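Local coordinates for vacuolar protein sorting-associated protein IST1 (Saccharomyces cerevisiae, PDB 3GGY) that acts in a late step of cargo sorting at the multivesicular body, regulating recruitment of the ATPase VPS4 to the ESCRT-III complex, at residues E28-I33 and D64-L69; Q36-V41 and E58-D63. All blocks are in the same frame, centred on the assembly; numbering follows the deposited sequence.

In the fold
Two neighbouring levels of one helical hairpin in the N-terminal domain of IST1 illustrate how a long antiparallel pair repeats one theme, an aliphatic residue among polar ones, at successive levels. Helix 8-46 and helix 50-82 supply both contacts, and contact 2 is nested along the chain inside the loop that contact 1 closes. Their centres lie about 10 Å apart; contact 1 sits about 9 Å from the centre of the chain and contact 2 about 17 Å, nearer the turn of the hairpin. A salt bridge joins them directly, R38 NH2 of contact 2 lying 3.1 Å from D64 OD2 of contact 1. In both, one aliphatic residue of helix 50-82 fills the gap.

Contact 1 (E28-I33 and D64-L69); sequences EKQQAI and DIHIEL
I67 reaches from helix 50-82 against two successive glutamines of helix 8-46, Q30 and Q31. Its longer branch lies against Q30, with CG1 on the CB of Q30 at 3.9 Å and CD1 3.6 Å from the carbonyl O of Q30; CD1 also reaches CA and CG of Q31. The other branch, CG2, is turned anti to the backbone N of I67 and meets CG of Q31 at 3.9 Å, the two side chains passing at a slant. A buried isoleucine is thus received by the aliphatic parts of two polar residues. Beyond CG the chain of Q30 runs extended (chi2 176°), which carries its amide to the imidazole edge of H66. There OE1 lies 3.1 Å from the ring carbon CD2, near the plane of the ring, and amide and ring planes differ by only 16°. This is an edge-on approach of oxygen to a ring carbon; the conventional polar partner is E121, whose OE2 is hydrogen-bonded by both Q30 NE2 and H66 NE2. That shared carboxylate probably helps hold the two flat groups nearly coplanar. The local helix axes approach to 10.0 Å and run antiparallel at 159°, and Q30 and I67 are the residues whose CA atoms are nearest. The arrangement belongs to the long helical hairpin of the ESCRT-III-like fold, here joining its first two helices.

Contact 2 (Q36-V41 and E58-D63); sequences QSRRQV and ETLIHD
R38 lays its extended side chain across the end of L60, the two side chains crossing at about a right angle. The leucine meets R38 through CD2, which presses against CG of R38 at 3.4 Å, a tight carbon-carbon approach. The same methyl also lies over one face of the guanidinium, 4.0 Å above its plane and offset toward the rim, with NE of R38 4.0 Å from CD2. One methyl therefore serves both the aliphatic stem and the flat head of the arginine. L60 gets there with CG anti to its backbone N (chi1 174°), while its other methyl, CD1, makes a looser contact with CB of S37 at 4.3 Å. S37 and L60 are the residues whose CA atoms are nearest, 6.9 Å apart. On the S37 side a water lies between the two helices: it donates to OD2 of D63 at 2.7 Å, and its separation from OG of S37, 2.5 Å, is unusually short, so the detail of that bond is doubtful. The serine hydroxyl is also hydrogen-bonded to the carbonyl O of I33, one turn earlier in its own helix, which helps fix its rotation. D64 is the polar partner of R38, and Y172 of helix 166-179 touches both R38 and L60. Chemically, then, the helices meet here through a leucine set between a water and a charged group: carbon supplies the direct packing, water lies at one polar margin, and the carboxylate of D64, just beyond the contact, would probably offset the arginine's charge.

Contact 1 (E28-I33 and D64-L69)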
ATOM      1  N   GLU A  28       8.247   4.265   7.147  1.00 17.57           N
ATOM      2  CA  GLU A  28       9.190   5.223   7.713  1.00 20.03           C
ATOM      3  C   GLU A  28      10.131   5.737   6.634  1.00 18.82           C
ATOM      4  O   GLU A  28      10.265   6.949   6.430  1.00 21.07           O
ATOM      5  CB  GLU A  28       9.991   4.546   8.831  1.00 23.10           C
ATOM      6  CG  GLU A  28      11.217   5.320   9.294  1.00 31.36           C
ATOM      7  CD  GLU A  28      12.019   4.574  10.348  1.00 35.09           C
ATOM      8  OE1 GLU A  28      13.108   5.063  10.720  1.00 38.49           O
ATOM      9  OE2 GLU A  28      11.562   3.503  10.805  1.00 37.31           O
ATOM     10  N   LYS A  29      10.772   4.804   5.939  1.00 17.48           N
ATOM     11  CA  LYS A  29      11.713   5.131   4.879  1.00 17.12           C
ATOM     12  C   LYS A  29      11.073   5.914   3.747  1.00 16.09           C
ATOM     13  O   LYS A  29      11.587   6.948   3.324  1.00 16.44           O
ATOM     14  CB  LYS A  29      12.323   3.848   4.316  1.00 19.21           C
ATOM     15  CG  LYS A  29      13.322   4.073   3.190  1.00 24.49           C
ATOM     16  CD  LYS A  29      13.939   2.760   2.735  1.00 29.18           C
ATOM     17  CE  LYS A  29      15.007   2.993   1.677  1.00 30.08           C
ATOM     18  NZ  LYS A  29      15.616   1.713   1.220  1.00 35.39           N
ATOM     19  N   GLN A  30       9.943   5.421   3.253  1.00 13.02           N
ATOM     20  CA  GLN A  30       9.275   6.090   2.152  1.00 11.94           C
ATOM     21  C   GLN A  30       8.718   7.468   2.502  1.00 11.54           C
ATOM     22  O   GLN A  30       8.640   8.342   1.638  1.00 12.06           O
ATOM     23  CB  GLN A  30       8.188   5.176   1.587  1.00 12.25           C
ATOM     24  CG  GLN A  30       8.789   3.999   0.817  1.00 11.48           C
ATOM     25  CD  GLN A  30       7.749   3.019   0.327  1.00 12.83           C
ATOM     26  OE1 GLN A  30       6.658   3.410  -0.086  1.00 12.87           O
ATOM     27  NE2 GLN A  30       8.093   1.733   0.350  1.00 12.93           N
ATOM     28  N   GLN A  31       8.328   7.662   3.758  1.00 14.04           N
ATOM     29  CA  GLN A  31       7.805   8.955   4.183  1.00 15.53           C
ATOM     30  C   GLN A  31       8.950   9.958   4.191  1.00 18.25           C
ATOM     31  O   GLN A  31       8.798  11.091   3.739  1.00 17.76           O
ATOM     32  CB  GLN A  31       7.182   8.851   5.576  1.00 18.13           C
ATOM     33  CG  GLN A  31       5.877   8.069   5.601  1.00 22.49           C
ATOM     34  CD  GLN A  31       5.295   7.936   6.995  1.00 27.26           C
ATOM     35  OE1 GLN A  31       5.939   7.412   7.904  1.00 26.70           O
ATOM     36  NE2 GLN A  31       4.064   8.410   7.168  1.00 29.74           N
ATOM     37  N   ALA A  32      10.102   9.531   4.695  1.00 17.08           N
ATOM     38  CA  ALA A  32      11.272  10.402   4.742  1.00 19.03           C
ATOM     39  C   ALA A  32      11.690  10.791   3.327  1.00 17.73           C
ATOM     40  O   ALA A  32      12.041  11.944   3.065  1.00 19.44           O
ATOM     41  CB  ALA A  32      12.417   9.697   5.458  1.00 17.66           C
ATOM     42  N   ILE A  33      11.644   9.828   2.411  1.00 17.31           N
ATOM     43  CA  ILE A  33      12.015  10.070   1.019  1.00 16.39           C
ATOM     44  C   ILE A  33      11.016  11.019   0.354  1.00 16.24           C
ATOM     45  O   ILE A  33      11.399  11.889  -0.434  1.00 16.10           O
ATOM     46  CB  ILE A  33      12.089   8.734   0.241  1.00 18.38           C
ATOM     47  CG1 ILE A  33      13.252   7.901   0.788  1.00 20.21           C
ATOM     48  CG2 ILE A  33      12.254   8.985  -1.249  1.00 17.13           C
ATOM     49  CD1 ILE A  33      13.376   6.522   0.172  1.00 20.11           C
ATOM     50  N   ASP A  64       2.920   9.002  -2.361  1.00  9.93           N
ATOM     51  CA  ASP A  64       2.045   9.224  -1.212  1.00  8.83           C
ATOM     52  C   ASP A  64       0.915   8.195  -1.165  1.00  9.44           C
ATOM     53  O   ASP A  64       0.543   7.720  -0.092  1.00  9.30           O
ATOM     54  CB  ASP A  64       1.451  10.636  -1.236  1.00 10.18           C
ATOM     55  CG  ASP A  64       2.439  11.699  -0.773  1.00 12.86           C
ATOM     56  OD1 ASP A  64       3.459  11.344  -0.134  1.00 12.22           O
ATOM     57  OD2 ASP A  64       2.175  12.893  -1.036  1.00 13.71           O
ATOM     58  N   ILE A  65       0.368   7.851  -2.327  1.00  8.61           N
ATOM     59  CA  ILE A  65      -0.704   6.861  -2.387  1.00  8.83           C
ATOM     60  C   ILE A  65      -0.158   5.498  -1.947  1.00  8.33           C
ATOM     61  O   ILE A  65      -0.827   4.743  -1.235  1.00  8.46           O
ATOM     62  CB  ILE A  65      -1.282   6.761  -3.823  1.00  9.98           C
ATOM     63  CG1 ILE A  65      -2.048   8.044  -4.160  1.00 12.46           C
ATOM     64  CG2 ILE A  65      -2.218   5.552  -3.934  1.00 12.00           C
ATOM     65  CD1 ILE A  65      -2.440   8.157  -5.613  1.00 11.14           C
ATOM     66  N   HIS A  66       1.067   5.191  -2.359  1.00  7.68           N
ATOM     67  CA  HIS A  66       1.683   3.922  -1.999  1.00  8.57           C
ATOM     68  C   HIS A  66       1.919   3.855  -0.494  1.00  8.23           C
ATOM     69  O   HIS A  66       1.770   2.804   0.116  1.00  8.35           O
ATOM     70  CB  HIS A  66       3.005   3.739  -2.737  1.00  8.39           C
ATOM     71  CG  HIS A  66       3.572   2.359  -2.611  1.00 10.28           C
ATOM     72  ND1 HIS A  66       3.023   1.270  -3.255  1.00 10.79           N
ATOM     73  CD2 HIS A  66       4.629   1.890  -1.907  1.00 11.53           C
ATOM     74  CE1 HIS A  66       3.722   0.187  -2.954  1.00 12.90           C
ATOM     75  NE2 HIS A  66       4.702   0.537  -2.138  1.00 11.11           N
ATOM     76  N   ILE A  67       2.291   4.979   0.111  1.00  7.21           N
ATOM     77  CA  ILE A  67       2.501   4.987   1.555  1.00  8.90           C
ATOM     78  C   ILE A  67       1.170   4.696   2.252  1.00  8.52           C
ATOM     79  O   ILE A  67       1.132   3.973   3.241  1.00  9.79           O
ATOM     80  CB  ILE A  67       3.056   6.349   2.028  1.00  9.51           C
ATOM     81  CG1 ILE A  67       4.518   6.482   1.596  1.00 11.06           C
ATOM     82  CG2 ILE A  67       2.928   6.465   3.543  1.00 11.00           C
ATOM     83  CD1 ILE A  67       5.062   7.893   1.697  1.00 13.36           C
ATOM     84  N   GLU A  68       0.079   5.250   1.725  1.00  9.49           N
ATOM     85  CA  GLU A  68      -1.240   5.008   2.300  1.00 10.25           C
ATOM     86  C   GLU A  68      -1.559   3.514   2.196  1.00 10.07           C
ATOM     87  O   GLU A  68      -2.147   2.931   3.106  1.00  9.82           O
ATOM     88  CB  GLU A  68      -2.303   5.809   1.553  1.00 13.35           C
ATOM     89  CG  GLU A  68      -2.079   7.309   1.606  1.00 16.63           C
ATOM     90  CD  GLU A  68      -3.187   8.090   0.926  1.00 22.31           C
ATOM     91  OE1 GLU A  68      -3.545   7.743  -0.221  1.00 25.46           O
ATOM     92  OE2 GLU A  68      -3.694   9.055   1.537  1.00 26.56           O
ATOM     93  N   LEU A  69      -1.181   2.898   1.079  1.00  8.82           N
ATOM     94  CA  LEU A  69      -1.426   1.467   0.901  1.00  7.58           C
ATOM     95  C   LEU A  69      -0.705   0.704   2.000  1.00  8.36           C
ATOM     96  O   LEU A  69      -1.284  -0.170   2.643  1.00  7.96           O
ATOM     97  CB  LEU A  69      -0.920   0.989  -0.471  1.00  8.39           C
ATOM     98  CG  LEU A  69      -0.890  -0.525  -0.745  1.00  6.95           C
ATOM     99  CD1 LEU A  69      -2.303  -1.095  -0.726  1.00 10.63           C
ATOM    100  CD2 LEU A  69      -0.225  -0.787  -2.109  1.00  8.63           C
TER

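Contact 2 (Q36-V41 and E58-D63)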
ATOM      1  N   GLN A  36      11.894  14.468   1.194  1.00 16.76           N
ATOM      2  CA  GLN A  36      13.032  14.942   0.415  1.00 18.66           C
ATOM      3  C   GLN A  36      12.588  15.315  -0.997  1.00 18.05           C
ATOM      4  O   GLN A  36      13.085  16.278  -1.579  1.00 14.89           O
ATOM      5  CB  GLN A  36      14.126  13.869   0.346  1.00 20.71           C
ATOM      6  CG  GLN A  36      15.309  14.244  -0.547  1.00 28.86           C
ATOM      7  CD  GLN A  36      16.503  13.320  -0.362  1.00 33.27           C
ATOM      8  OE1 GLN A  36      16.893  13.020   0.765  1.00 37.34           O
ATOM      9  NE2 GLN A  36      17.097  12.876  -1.466  1.00 33.75           N
ATOM     10  N   SER A  37      11.653  14.546  -1.546  1.00 16.25           N
ATOM     11  CA  SER A  37      11.155  14.817  -2.888  1.00 15.83           C
ATOM     12  C   SER A  37      10.453  16.165  -2.950  1.00 14.57           C
ATOM     13  O   SER A  37      10.582  16.892  -3.933  1.00 14.57           O
ATOM     14  CB  SER A  37      10.191  13.713  -3.329  1.00 18.49           C
ATOM     15  OG  SER A  37      10.862  12.467  -3.401  1.00 22.37           O
ATOM     16  N   ARG A  38       9.715  16.498  -1.895  1.00 13.76           N
ATOM     17  CA  ARG A  38       9.009  17.770  -1.839  1.00 13.58           C
ATOM     18  C   ARG A  38      10.015  18.924  -1.832  1.00 13.90           C
ATOM     19  O   ARG A  38       9.813  19.931  -2.504  1.00 12.59           O
ATOM     20  CB  ARG A  38       8.107  17.816  -0.602  1.00 14.44           C
ATOM     21  CG  ARG A  38       6.856  16.942  -0.752  1.00 13.51           C
ATOM     22  CD  ARG A  38       6.031  16.857   0.525  1.00 17.21           C
ATOM     23  NE  ARG A  38       4.795  16.107   0.299  1.00 14.84           N
ATOM     24  CZ  ARG A  38       3.659  16.642  -0.137  1.00 16.94           C
ATOM     25  NH1 ARG A  38       3.583  17.943  -0.385  1.00 15.48           N
ATOM     26  NH2 ARG A  38       2.604  15.871  -0.356  1.00 16.32           N
ATOM     27  N   ARG A  39      11.104  18.762  -1.087  1.00 13.95           N
ATOM     28  CA  ARG A  39      12.145  19.789  -1.031  1.00 15.62           C
ATOM     29  C   ARG A  39      12.753  19.966  -2.412  1.00 15.87           C
ATOM     30  O   ARG A  39      13.056  21.080  -2.835  1.00 15.14           O
ATOM     31  CB  ARG A  39      13.277  19.384  -0.089  1.00 17.11           C
ATOM     32  CG  ARG A  39      12.885  19.080   1.337  1.00 22.38           C
ATOM     33  CD  ARG A  39      14.123  18.657   2.114  1.00 27.36           C
ATOM     34  NE  ARG A  39      15.112  19.732   2.172  1.00 32.36           N
ATOM     35  CZ  ARG A  39      16.401  19.553   2.445  1.00 34.35           C
ATOM     36  NH1 ARG A  39      16.872  18.333   2.683  1.00 33.95           N
ATOM     37  NH2 ARG A  39      17.220  20.596   2.489  1.00 36.17           N
ATOM     38  N   GLN A  40      12.948  18.852  -3.107  1.00 15.79           N
ATOM     39  CA  GLN A  40      13.544  18.879  -4.434  1.00 16.94           C
ATOM     40  C   GLN A  40      12.631  19.519  -5.474  1.00 15.90           C
ATOM     41  O   GLN A  40      13.107  20.144  -6.422  1.00 16.47           O
ATOM     42  CB  GLN A  40      13.950  17.458  -4.832  1.00 19.85           C
ATOM     43  CG  GLN A  40      14.917  16.846  -3.819  1.00 24.78           C
ATOM     44  CD  GLN A  40      15.290  15.405  -4.114  1.00 29.67           C
ATOM     45  OE1 GLN A  40      14.425  14.566  -4.371  1.00 30.33           O
ATOM     46  NE2 GLN A  40      16.585  15.106  -4.061  1.00 31.82           N
ATOM     47  N   VAL A  41      11.320  19.371  -5.298  1.00 13.84           N
ATOM     48  CA  VAL A  41      10.372  19.994  -6.215  1.00 13.40           C
ATOM     49  C   VAL A  41      10.490  21.503  -6.010  1.00 15.09           C
ATOM     50  O   VAL A  41      10.484  22.273  -6.964  1.00 15.52           O
ATOM     51  CB  VAL A  41       8.914  19.559  -5.922  1.00 12.69           C
ATOM     52  CG1 VAL A  41       7.931  20.447  -6.684  1.00 14.57           C
ATOM     53  CG2 VAL A  41       8.713  18.109  -6.336  1.00 13.50           C
ATOM     54  N   GLU A  58       4.164  14.350 -10.091  1.00 12.97           N
ATOM     55  CA  GLU A  58       3.377  13.187 -10.486  1.00 13.95           C
ATOM     56  C   GLU A  58       3.888  11.946  -9.757  1.00 13.89           C
ATOM     57  O   GLU A  58       3.104  11.125  -9.287  1.00 14.51           O
ATOM     58  CB  GLU A  58       3.454  12.992 -12.000  1.00 16.58           C
ATOM     59  CG  GLU A  58       2.918  14.192 -12.770  1.00 22.49           C
ATOM     60  CD  GLU A  58       2.948  13.999 -14.269  1.00 28.23           C
ATOM     61  OE1 GLU A  58       4.039  13.717 -14.813  1.00 30.31           O
ATOM     62  OE2 GLU A  58       1.879  14.138 -14.906  1.00 33.42           O
ATOM     63  N   THR A  59       5.207  11.823  -9.652  1.00 13.13           N
ATOM     64  CA  THR A  59       5.823  10.689  -8.975  1.00 13.28           C
ATOM     65  C   THR A  59       5.519  10.752  -7.481  1.00 12.49           C
ATOM     66  O   THR A  59       5.199   9.741  -6.856  1.00 13.16           O
ATOM     67  CB  THR A  59       7.349  10.697  -9.188  1.00 14.45           C
ATOM     68  OG1 THR A  59       7.633  10.613 -10.591  1.00 17.47           O
ATOM     69  CG2 THR A  59       8.000   9.521  -8.476  1.00 14.94           C
ATOM     70  N   LEU A  60       5.614  11.950  -6.915  1.00  9.27           N
ATOM     71  CA  LEU A  60       5.343  12.150  -5.493  1.00 10.08           C
ATOM     72  C   LEU A  60       3.908  11.751  -5.143  1.00  9.02           C
ATOM     73  O   LEU A  60       3.650  11.156  -4.095  1.00 11.93           O
ATOM     74  CB  LEU A  60       5.582  13.620  -5.130  1.00 11.92           C
ATOM     75  CG  LEU A  60       5.218  14.090  -3.718  1.00 13.53           C
ATOM     76  CD1 LEU A  60       5.947  13.252  -2.675  1.00 15.10           C
ATOM     77  CD2 LEU A  60       5.584  15.563  -3.576  1.00 14.72           C
ATOM     78  N   ILE A  61       2.967  12.095  -6.019  1.00  9.70           N
ATOM     79  CA  ILE A  61       1.567  11.756  -5.799  1.00  9.49           C
ATOM     80  C   ILE A  61       1.423  10.248  -5.677  1.00  9.71           C
ATOM     81  O   ILE A  61       0.738   9.752  -4.781  1.00  9.44           O
ATOM     82  CB  ILE A  61       0.695  12.285  -6.957  1.00 10.23           C
ATOM     83  CG1 ILE A  61       0.590  13.808  -6.837  1.00 10.50           C
ATOM     84  CG2 ILE A  61      -0.697  11.654  -6.923  1.00 11.77           C
ATOM     85  CD1 ILE A  61      -0.051  14.487  -8.029  1.00 12.49           C
ATOM     86  N   HIS A  62       2.077   9.518  -6.573  1.00 10.90           N
ATOM     87  CA  HIS A  62       2.009   8.068  -6.516  1.00 13.13           C
ATOM     88  C   HIS A  62       2.710   7.560  -5.258  1.00 11.29           C
ATOM     89  O   HIS A  62       2.237   6.618  -4.620  1.00 12.22           O
ATOM     90  CB  HIS A  62       2.637   7.443  -7.761  1.00 14.00           C
ATOM     91  CG  HIS A  62       2.673   5.948  -7.719  1.00 19.89           C
ATOM     92  ND1 HIS A  62       3.609   5.247  -6.988  1.00 24.47           N
ATOM     93  CD2 HIS A  62       1.849   5.023  -8.264  1.00 21.27           C
ATOM     94  CE1 HIS A  62       3.358   3.953  -7.084  1.00 23.94           C
ATOM     95  NE2 HIS A  62       2.294   3.790  -7.852  1.00 25.34           N
ATOM     96  N   ASP A  63       3.827   8.182  -4.897  1.00 10.91           N
ATOM     97  CA  ASP A  63       4.554   7.772  -3.697  1.00 11.20           C
ATOM     98  C   ASP A  63       3.682   7.910  -2.451  1.00  8.97           C
ATOM     99  O   ASP A  63       3.708   7.043  -1.578  1.00  9.35           O
ATOM    100  CB  ASP A  63       5.836   8.595  -3.515  1.00 14.21           C
ATOM    101  CG  ASP A  63       6.891   8.288  -4.570  1.00 18.68           C
ATOM    102  OD1 ASP A  63       6.857   7.187  -5.154  1.00 20.29           O
ATOM    103  OD2 ASP A  63       7.766   9.150  -4.800  1.00 21.35           O
TER
HETATM  104  O   HOH W   1       9.673  11.072  -5.076  1.00 34.55           O